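Local structure of histidine acid phosphatase (Bifidobacterium longum subsp. infantis, 6RXD) at residues L257-T267 / G292-E301; A305-I313 / A342-D350. The protein probably removes phosphate groups from inositol hexakisphosphate and other inositol polyphosphates, as a histidine acid phosphatase of the MINPP1 subfamily. All coordinates share one frame; numbering follows the deposited sequence.

Interaction 1 of 2, residues L257-T267 / G292-E301; sequences LENGEYKWYNT and GEVSKKIKSE
Trp264 and Ile298 form an antiparallel hydrogen-bonded pair, with Trp264 N to Ile298 O at 2.9 Å and Ile298 N to Trp264 O at 2.8 Å. They belong to a two-strand antiparallel sheet, 264-265 with 297-298. Tyr265 and Lys297 follow as a non-hydrogen-bonded pair. Beyond them Asn266 N donates to Lys296 O, the last residue of a type I turn that begins at Glu293.

Trp264 and Ile298 share one face of the sheet. Ile298 CG2 meets the indole at its edge, 3.7 Å from Trp264 CE3. Helix 55-69 covers this face, and Thr65 OG1 hydrogen-bonds with Trp264 NE1. On the other face Tyr265 and Lys297 run side by side in the same direction. Lys297 CD lies 3.7 Å from Tyr265 CE1.

Asn266 turns its side chain toward Gly292 and Glu293. Its ND2 hydrogen-bonds to Tyr53 O and weakly to Glu293 O. Water joins Tyr262 O to Lys299 O where the strands separate.

At the other end, Leu257 CD2 packs 3.6 Å from Ser300 C. The Glu258 chain bends at chi2 (-47°) and brings its carboxylate to the start of helix 301-317. Glu301, seen to bind zinc in this protein but without the metal here, hydrogen-bonds to His242 through OE2. Its backbone N donates to Glu258 OE2 at 2.7 Å, with a nearly straight N-H...O angle of 176°.

Interaction 2 of 2, residues A305-I313 / A342-D350; sequences AMDLYNLYI and ARMFAWALD
With chi1 at 174°, Tyr309 swings its CG opposite its own amide nitrogen and sends the ring across to segment 342-350. Chi1 of Phe345 (-55°) turns its ring toward Ala305 and Met306, while Phe345 CB sits 3.6 Å over the centroid of the Tyr309 ring, a CH-pi contact. Ile313 CG2 covers the opposite face of the tyrosine, nearer the rim. Leu349 CD1 meets the ring at its edge, 3.6 Å from Tyr309 CE2.

In this buried contact helices 301-317 and 339-357 cross almost at a right angle (-92° between the segments, axes 10.5 Å apart) and pack knobs-into-holes. Helix 235-245 packs on Ala305 and Phe345. Tyr309 is a knob among Ala342, Phe345, Ala346 and Leu349, and Leu349 in turn among Met306, Tyr309, Asn310 and Ile313.

Met306 SD makes an oblique Met-aromatic contact, 3.5 Å from Phe345 CD1. Its CE reaches Leu349 CD2 tip to tip. Tyr309 OH lies 3.3 Å from Ala346 CB and hydrogen-bonds to Tyr9 O. A leucine in place of Tyr309 would probably leave Tyr9 O without this hydroxyl partner and Phe345 CB without the ring face it rests on. Within its helix Asn310 ND2 hydrogen-bonds to Met306 O (2.9 Å) from above the carbonyl plane.

Overall arrangement
Helix 301-317 connects the two contacts. Interaction 1 ends at its first residue, and interaction 2 uses its next turns. The contacts are in series along the chain, with centres 18 Å apart, and they touch where Ile298 CG1 packs on Asp307 OD2. Helix 55-69 packs on both. Interaction 1 lies further from the chain centre and is partly buried. Backbone hydrogen bonds, bridging waters and a carboxylate hold it, and many of its lysines and glutamates are exposed. Interaction 2 is buried and has no hydrogen bond between its segments. Aromatic, sulfur and aliphatic groups fill it, and its tyrosine hydroxyls bond to residues near the N-terminus.

Interaction 1 of 2, residues L257-T267 / G292-E301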
loop_
_atom_site.group_PDB
_atom_site.type_symbol
_atom_site.label_atom_id
_atom_site.label_comp_id
_atom_site.label_asym_id
_atom_site.label_seq_id
_atom_site.Cartn_x
_atom_site.Cartn_y
_atom_site.Cartn_z
ATOM N N LEU A 257 18.614 -9.626 28.251
ATOM C CA LEU A 257 17.825 -8.643 27.525
ATOM C C LEU A 257 16.486 -8.426 28.236
ATOM O O LEU A 257 16.087 -7.292 28.478
ATOM C CB LEU A 257 17.598 -9.085 26.077
ATOM C CG LEU A 257 16.687 -8.168 25.251
ATOM C CD1 LEU A 257 17.209 -6.745 25.252
ATOM C CD2 LEU A 257 16.545 -8.685 23.828
ATOM N N GLU A 258 15.818 -9.519 28.594
ATOM C CA GLU A 258 14.498 -9.433 29.227
ATOM C C GLU A 258 14.471 -8.775 30.609
ATOM O O GLU A 258 13.428 -8.269 31.031
ATOM C CB GLU A 258 13.808 -10.797 29.266
ATOM C CG GLU A 258 13.001 -11.084 28.017
ATOM C CD GLU A 258 12.113 -9.916 27.612
ATOM O OE1 GLU A 258 11.064 -9.709 28.258
ATOM O OE2 GLU A 258 12.465 -9.195 26.654
ATOM N N ASN A 259 15.602 -8.767 31.310
ATOM C CA ASN A 259 15.647 -8.072 32.597
ATOM C C ASN A 259 16.508 -6.803 32.600
ATOM O O ASN A 259 16.980 -6.362 33.651
ATOM C CB ASN A 259 15.993 -9.021 33.749
ATOM C CG ASN A 259 17.303 -9.738 33.544
ATOM O OD1 ASN A 259 18.305 -9.126 33.179
ATOM N ND2 ASN A 259 17.308 -11.047 33.787
ATOM N N GLY A 260 16.709 -6.227 31.415
ATOM C CA GLY A 260 17.224 -4.871 31.287
ATOM C C GLY A 260 18.722 -4.670 31.376
ATOM O O GLY A 260 19.199 -3.533 31.450
ATOM N N GLU A 261 19.474 -5.763 31.367
ATOM C CA GLU A 261 20.926 -5.669 31.389
ATOM C C GLU A 261 21.459 -5.271 30.021
ATOM O O GLU A 261 22.526 -4.658 29.915
ATOM C CB GLU A 261 21.546 -6.985 31.847
ATOM C CG GLU A 261 21.171 -7.342 33.281
ATOM C CD GLU A 261 21.785 -8.645 33.750
ATOM O OE1 GLU A 261 22.984 -8.873 33.481
ATOM O OE2 GLU A 261 21.066 -9.442 34.392
ATOM N N TYR A 262 20.722 -5.633 28.974
ATOM C CA TYR A 262 21.092 -5.249 27.620
ATOM C C TYR A 262 20.094 -4.255 27.065
ATOM O O TYR A 262 18.899 -4.322 27.361
ATOM C CB TYR A 262 21.110 -6.459 26.697
ATOM C CG TYR A 262 22.301 -7.376 26.824
ATOM C CD1 TYR A 262 23.596 -6.882 26.940
ATOM C CD2 TYR A 262 22.127 -8.753 26.784
ATOM C CE1 TYR A 262 24.678 -7.741 27.029
ATOM C CE2 TYR A 262 23.197 -9.612 26.881
ATOM C CZ TYR A 262 24.468 -9.107 27.002
ATOM O OH TYR A 262 25.522 -9.987 27.085
ATOM N N LYS A 263 20.600 -3.363 26.226
ATOM C CA LYS A 263 19.803 -2.296 25.646
ATOM C C LYS A 263 20.637 -1.725 24.506
ATOM O O LYS A 263 21.815 -1.420 24.677
ATOM C CB LYS A 263 19.530 -1.226 26.705
ATOM C CG LYS A 263 18.294 -0.377 26.473
ATOM C CD LYS A 263 17.952 0.430 27.731
ATOM C CE LYS A 263 17.494 -0.479 28.873
ATOM N NZ LYS A 263 17.646 0.130 30.231
ATOM N N TRP A 264 20.043 -1.610 23.324
ATOM C CA TRP A 264 20.807 -1.075 22.197
ATOM C C TRP A 264 20.150 0.134 21.595
ATOM O O TRP A 264 18.941 0.134 21.368
ATOM C CB TRP A 264 21.028 -2.147 21.115
ATOM C CG TRP A 264 21.854 -3.269 21.622
ATOM C CD1 TRP A 264 23.214 -3.310 21.716
ATOM C CD2 TRP A 264 21.375 -4.518 22.129
ATOM N NE1 TRP A 264 23.615 -4.508 22.256
ATOM C CE2 TRP A 264 22.504 -5.274 22.512
ATOM C CE3 TRP A 264 20.101 -5.076 22.288
ATOM C CZ2 TRP A 264 22.395 -6.556 23.063
ATOM C CZ3 TRP A 264 19.993 -6.350 22.824
ATOM C CH2 TRP A 264 21.136 -7.079 23.202
ATOM N N TYR A 265 20.951 1.168 21.352
ATOM C CA TYR A 265 20.479 2.370 20.677
ATOM C C TYR A 265 21.108 2.461 19.308
ATOM O O TYR A 265 22.149 1.859 19.044
ATOM C CB TYR A 265 20.837 3.626 21.486
ATOM C CG TYR A 265 20.129 3.691 22.812
ATOM C CD1 TYR A 265 18.911 4.341 22.932
ATOM C CD2 TYR A 265 20.667 3.077 23.939
ATOM C CE1 TYR A 265 18.243 4.385 24.148
ATOM C CE2 TYR A 265 20.006 3.130 25.165
ATOM C CZ TYR A 265 18.796 3.781 25.253
ATOM O OH TYR A 265 18.132 3.836 26.454
ATOM N N ASN A 266 20.472 3.228 18.436
ATOM C CA ASN A 266 20.931 3.360 17.061
ATOM C C ASN A 266 22.071 4.375 16.942
ATOM O O ASN A 266 21.929 5.435 16.327
ATOM C CB ASN A 266 19.748 3.736 16.173
ATOM C CG ASN A 266 20.068 3.623 14.701
ATOM O OD1 ASN A 266 21.131 3.119 14.323
ATOM N ND2 ASN A 266 19.153 4.095 13.853
ATOM N N THR A 267 23.209 4.017 17.530
ATOM C CA THR A 267 24.390 4.871 17.558
ATOM C C THR A 267 25.604 4.074 17.093
ATOM O O THR A 267 25.500 2.880 16.816
ATOM C CB THR A 267 24.668 5.383 18.970
ATOM O OG1 THR A 267 24.952 4.268 19.830
ATOM C CG2 THR A 267 23.465 6.157 19.511
ATOM N N GLY A 292 20.612 6.842 10.730
ATOM C CA GLY A 292 19.383 6.681 11.486
ATOM C C GLY A 292 19.257 7.607 12.681
ATOM O O GLY A 292 20.201 8.311 13.043
ATOM N N GLU A 293 18.079 7.608 13.296
ATOM C CA GLU A 293 17.844 8.429 14.478
ATOM C C GLU A 293 18.353 7.689 15.698
ATOM O O GLU A 293 18.057 6.514 15.876
ATOM C CB GLU A 293 16.353 8.723 14.625
ATOM C CG GLU A 293 15.812 9.608 13.524
ATOM C CD GLU A 293 14.326 9.779 13.635
ATOM O OE1 GLU A 293 13.773 9.219 14.600
ATOM O OE2 GLU A 293 13.725 10.465 12.782
ATOM N N VAL A 294 19.088 8.390 16.557
ATOM C CA VAL A 294 19.770 7.731 17.667
ATOM C C VAL A 294 18.826 7.236 18.753
ATOM O O VAL A 294 19.193 6.379 19.534
ATOM C CB VAL A 294 20.855 8.642 18.312
ATOM C CG1 VAL A 294 21.863 9.079 17.274
ATOM C CG2 VAL A 294 20.215 9.870 18.989
ATOM N N SER A 295 17.608 7.758 18.815
ATOM C CA SER A 295 16.679 7.387 19.875
ATOM C C SER A 295 16.045 6.027 19.631
ATOM O O SER A 295 15.473 5.433 20.537
ATOM C CB SER A 295 15.578 8.436 20.021
ATOM O OG SER A 295 16.078 9.594 20.651
ATOM N N LYS A 296 16.126 5.551 18.388
ATOM C CA LYS A 296 15.592 4.231 18.050
ATOM C C LYS A 296 16.361 3.177 18.858
ATOM O O LYS A 296 17.589 3.271 19.009
ATOM C CB LYS A 296 15.745 3.951 16.558
ATOM C CG LYS A 296 14.932 4.870 15.633
ATOM C CD LYS A 296 13.434 4.797 15.899
ATOM C CE LYS A 296 12.671 5.772 14.985
ATOM N NZ LYS A 296 11.213 5.797 15.268
ATOM N N LYS A 297 15.650 2.169 19.364
ATOM C CA LYS A 297 16.252 1.255 20.331
ATOM C C LYS A 297 15.651 -0.149 20.369
ATOM O O LYS A 297 14.525 -0.375 19.914
ATOM C CB LYS A 297 16.168 1.867 21.732
ATOM C CG LYS A 297 14.751 2.140 22.218
ATOM C CD LYS A 297 14.821 3.074 23.430
ATOM C CE LYS A 297 13.573 3.911 23.602
ATOM N NZ LYS A 297 13.808 4.933 24.672
ATOM N N ILE A 298 16.435 -1.088 20.897
ATOM C CA ILE A 298 15.958 -2.425 21.233
ATOM C C ILE A 298 16.114 -2.565 22.749
ATOM O O ILE A 298 17.233 -2.470 23.272
ATOM C CB ILE A 298 16.783 -3.533 20.516
ATOM C CG1 ILE A 298 16.437 -3.595 19.023
ATOM C CG2 ILE A 298 16.546 -4.899 21.157
ATOM C CD1 ILE A 298 17.350 -4.566 18.209
ATOM N N LYS A 299 15.012 -2.762 23.471
ATOM C CA LYS A 299 15.128 -2.917 24.921
ATOM C C LYS A 299 14.411 -4.150 25.444
ATOM O O LYS A 299 14.348 -4.383 26.648
ATOM C CB LYS A 299 14.666 -1.659 25.670
ATOM C CG LYS A 299 13.173 -1.423 25.656
ATOM C CD LYS A 299 12.802 -0.398 24.604
ATOM C CE LYS A 299 11.299 -0.171 24.548
ATOM N NZ LYS A 299 10.906 1.148 25.113
ATOM N N SER A 300 13.907 -4.968 24.534
ATOM C CA SER A 300 13.220 -6.177 24.936
ATOM C C SER A 300 13.273 -7.181 23.817
ATOM O O SER A 300 13.590 -6.825 22.677
ATOM C CB SER A 300 11.751 -5.885 25.197
ATOM O OG SER A 300 11.135 -5.469 23.995
ATOM N N GLU A 301 12.907 -8.425 24.127
ATOM C CA GLU A 301 12.771 -9.437 23.078
ATOM C C GLU A 301 11.739 -9.050 22.027
ATOM O O GLU A 301 11.953 -9.280 20.841
ATOM C CB GLU A 301 12.408 -10.812 23.652
ATOM C CG GLU A 301 13.522 -11.473 24.445
ATOM C CD GLU A 301 13.066 -12.762 25.096
ATOM O OE1 GLU A 301 11.859 -12.888 25.393
ATOM O OE2 GLU A 301 13.902 -13.661 25.308
HETATM O O HOH W 1 13.479 -5.900 28.833
HETATM O O HOH W 2 16.444 -3.471 28.092
HETATM O O HOH W 3 22.490 6.924 14.191
HETATM O O HOH W 4 22.222 5.067 12.329
#

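Interaction 2 of 2, residues A305-I313 / A342-D350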
loop_
_atom_site.group_PDB
_atom_site.type_symbol
_atom_site.label_atom_id
_atom_site.label_comp_id
_atom_site.label_asym_id
_atom_site.label_seq_id
_atom_site.Cartn_x
_atom_site.Cartn_y
_atom_site.Cartn_z
ATOM N N ALA A 305 12.654 -9.038 18.080
ATOM C CA ALA A 305 11.926 -9.948 17.198
ATOM C C ALA A 305 11.131 -9.179 16.146
ATOM O O ALA A 305 11.092 -9.574 14.974
ATOM C CB ALA A 305 11.003 -10.879 18.006
ATOM N N MET A 306 10.482 -8.088 16.554
ATOM C CA MET A 306 9.727 -7.299 15.592
ATOM C C MET A 306 10.663 -6.630 14.595
ATOM O O MET A 306 10.306 -6.475 13.431
ATOM C CB MET A 306 8.828 -6.264 16.292
ATOM C CG MET A 306 7.614 -6.866 17.017
ATOM S SD MET A 306 6.458 -7.770 15.947
ATOM C CE MET A 306 6.258 -6.579 14.627
ATOM N N ASP A 307 11.861 -6.249 15.029
ATOM C CA ASP A 307 12.845 -5.722 14.082
ATOM C C ASP A 307 13.269 -6.796 13.081
ATOM O O ASP A 307 13.388 -6.514 11.881
ATOM C CB ASP A 307 14.067 -5.143 14.805
ATOM C CG ASP A 307 13.745 -3.875 15.559
ATOM O OD1 ASP A 307 12.590 -3.419 15.477
ATOM O OD2 ASP A 307 14.647 -3.334 16.230
ATOM N N LEU A 308 13.460 -8.020 13.564
ATOM C CA LEU A 308 13.848 -9.131 12.693
ATOM C C LEU A 308 12.712 -9.449 11.721
ATOM O O LEU A 308 12.951 -9.702 10.535
ATOM C CB LEU A 308 14.221 -10.382 13.515
ATOM C CG LEU A 308 14.791 -11.570 12.727
ATOM C CD1 LEU A 308 16.004 -11.101 11.940
ATOM C CD2 LEU A 308 15.184 -12.681 13.688
ATOM N N TYR A 309 11.478 -9.427 12.220
ATOM C CA TYR A 309 10.320 -9.619 11.353
ATOM C C TYR A 309 10.248 -8.522 10.296
ATOM O O TYR A 309 9.944 -8.793 9.135
ATOM C CB TYR A 309 9.027 -9.669 12.170
ATOM C CG TYR A 309 7.785 -9.727 11.306
ATOM C CD1 TYR A 309 7.442 -10.890 10.627
ATOM C CD2 TYR A 309 6.963 -8.623 11.170
ATOM C CE1 TYR A 309 6.297 -10.933 9.824
ATOM C CE2 TYR A 309 5.835 -8.666 10.382
ATOM C CZ TYR A 309 5.511 -9.818 9.714
ATOM O OH TYR A 309 4.383 -9.834 8.927
ATOM N N ASN A 310 10.534 -7.278 10.677
ATOM C CA ASN A 310 10.528 -6.200 9.686
ATOM C C ASN A 310 11.572 -6.408 8.589
ATOM O O ASN A 310 11.357 -6.024 7.434
ATOM C CB ASN A 310 10.695 -4.824 10.348
ATOM C CG ASN A 310 9.354 -4.217 10.752
ATOM O OD1 ASN A 310 8.638 -3.663 9.915
ATOM N ND2 ASN A 310 9.003 -4.342 12.018
ATOM N N LEU A 311 12.701 -7.014 8.936
ATOM C CA LEU A 311 13.707 -7.293 7.908
ATOM C C LEU A 311 13.241 -8.419 6.999
ATOM O O LEU A 311 13.453 -8.371 5.790
ATOM C CB LEU A 311 15.072 -7.618 8.536
ATOM C CG LEU A 311 15.741 -6.471 9.301
ATOM C CD1 LEU A 311 17.136 -6.917 9.733
ATOM C CD2 LEU A 311 15.828 -5.204 8.457
ATOM N N TYR A 312 12.590 -9.421 7.579
ATOM C CA TYR A 312 12.027 -10.533 6.809
ATOM C C TYR A 312 11.019 -10.054 5.769
ATOM O O TYR A 312 11.046 -10.492 4.599
ATOM C CB TYR A 312 11.391 -11.532 7.782
ATOM C CG TYR A 312 10.408 -12.519 7.197
ATOM C CD1 TYR A 312 10.832 -13.561 6.378
ATOM C CD2 TYR A 312 9.063 -12.436 7.515
ATOM C CE1 TYR A 312 9.928 -14.475 5.866
ATOM C CE2 TYR A 312 8.150 -13.346 7.013
ATOM C CZ TYR A 312 8.592 -14.365 6.187
ATOM O OH TYR A 312 7.694 -15.281 5.678
ATOM N N ILE A 313 10.130 -9.153 6.166
ATOM C CA ILE A 313 9.124 -8.723 5.212
ATOM C C ILE A 313 9.683 -7.760 4.166
ATOM O O ILE A 313 9.278 -7.803 3.002
ATOM C CB ILE A 313 7.860 -8.183 5.900
ATOM C CG1 ILE A 313 8.155 -6.872 6.628
ATOM C CG2 ILE A 313 7.293 -9.239 6.848
ATOM C CD1 ILE A 313 6.941 -6.320 7.410
ATOM N N ALA A 342 5.691 -15.636 12.647
ATOM C CA ALA A 342 5.481 -14.586 11.641
ATOM C C ALA A 342 4.017 -14.160 11.592
ATOM O O ALA A 342 3.711 -12.972 11.453
ATOM C CB ALA A 342 5.948 -15.044 10.244
ATOM N N ARG A 343 3.112 -15.128 11.706
ATOM C CA ARG A 343 1.684 -14.840 11.681
ATOM C C ARG A 343 1.291 -13.954 12.869
ATOM O O ARG A 343 0.483 -13.044 12.730
ATOM C CB ARG A 343 0.894 -16.154 11.677
ATOM C CG ARG A 343 -0.618 -16.014 11.719
ATOM C CD ARG A 343 -1.264 -17.397 11.848
ATOM N NE ARG A 343 -2.716 -17.313 11.939
ATOM C CZ ARG A 343 -3.377 -17.152 13.079
ATOM N NH1 ARG A 343 -4.700 -17.081 13.074
ATOM N NH2 ARG A 343 -2.710 -17.063 14.224
ATOM N N MET A 344 1.877 -14.221 14.038
ATOM C CA MET A 344 1.637 -13.382 15.214
ATOM C C MET A 344 2.139 -11.954 14.985
ATOM O O MET A 344 1.470 -10.988 15.353
ATOM C CB MET A 344 2.315 -13.956 16.465
ATOM C CG MET A 344 1.747 -15.282 16.937
ATOM S SD MET A 344 0.000 -15.163 17.347
ATOM C CE MET A 344 0.031 -13.861 18.578
ATOM N N PHE A 345 3.335 -11.819 14.413
ATOM C CA PHE A 345 3.908 -10.495 14.163
ATOM C C PHE A 345 3.117 -9.743 13.100
ATOM O O PHE A 345 2.924 -8.528 13.196
ATOM C CB PHE A 345 5.376 -10.622 13.741
ATOM C CG PHE A 345 6.217 -11.396 14.722
ATOM C CD1 PHE A 345 6.008 -11.260 16.084
ATOM C CD2 PHE A 345 7.185 -12.291 14.280
ATOM C CE1 PHE A 345 6.773 -11.979 16.997
ATOM C CE2 PHE A 345 7.948 -13.025 15.190
ATOM C CZ PHE A 345 7.736 -12.862 16.553
ATOM N N ALA A 346 2.659 -10.475 12.087
ATOM C CA ALA A 346 1.789 -9.898 11.070
ATOM C C ALA A 346 0.503 -9.372 11.682
ATOM O O ALA A 346 0.006 -8.326 11.277
ATOM C CB ALA A 346 1.470 -10.926 9.980
ATOM N N TRP A 347 -0.055 -10.104 12.639
ATOM C CA TRP A 347 -1.268 -9.615 13.293
ATOM C C TRP A 347 -0.977 -8.343 14.056
ATOM O O TRP A 347 -1.754 -7.399 13.998
ATOM C CB TRP A 347 -1.844 -10.663 14.238
ATOM C CG TRP A 347 -2.872 -10.103 15.159
ATOM C CD1 TRP A 347 -4.137 -9.674 14.830
ATOM C CD2 TRP A 347 -2.748 -9.934 16.575
ATOM N NE1 TRP A 347 -4.790 -9.230 15.962
ATOM C CE2 TRP A 347 -3.960 -9.382 17.044
ATOM C CE3 TRP A 347 -1.720 -10.173 17.490
ATOM C CZ2 TRP A 347 -4.178 -9.087 18.394
ATOM C CZ3 TRP A 347 -1.935 -9.871 18.835
ATOM C CH2 TRP A 347 -3.154 -9.337 19.271
ATOM N N ALA A 348 0.137 -8.320 14.783
ATOM C CA ALA A 348 0.512 -7.122 15.528
ATOM C C ALA A 348 0.615 -5.902 14.593
ATOM O O ALA A 348 0.129 -4.820 14.929
ATOM C CB ALA A 348 1.823 -7.352 16.276
ATOM N N LEU A 349 1.227 -6.070 13.424
ATOM C CA LEU A 349 1.323 -4.954 12.475
ATOM C C LEU A 349 -0.030 -4.605 11.852
ATOM O O LEU A 349 -0.394 -3.420 11.735
ATOM C CB LEU A 349 2.338 -5.241 11.371
ATOM C CG LEU A 349 3.798 -5.294 11.823
ATOM C CD1 LEU A 349 4.726 -5.292 10.605
ATOM C CD2 LEU A 349 4.098 -4.117 12.733
ATOM N N ASP A 350 -0.768 -5.632 11.441
ATOM C CA ASP A 350 -2.050 -5.414 10.792
ATOM C C ASP A 350 -3.003 -4.718 11.743
ATOM O O ASP A 350 -3.777 -3.879 11.325
ATOM C CB ASP A 350 -2.678 -6.737 10.358
ATOM C CG ASP A 350 -2.163 -7.235 9.017
ATOM O OD1 ASP A 350 -1.438 -6.489 8.319
ATOM O OD2 ASP A 350 -2.516 -8.379 8.650
#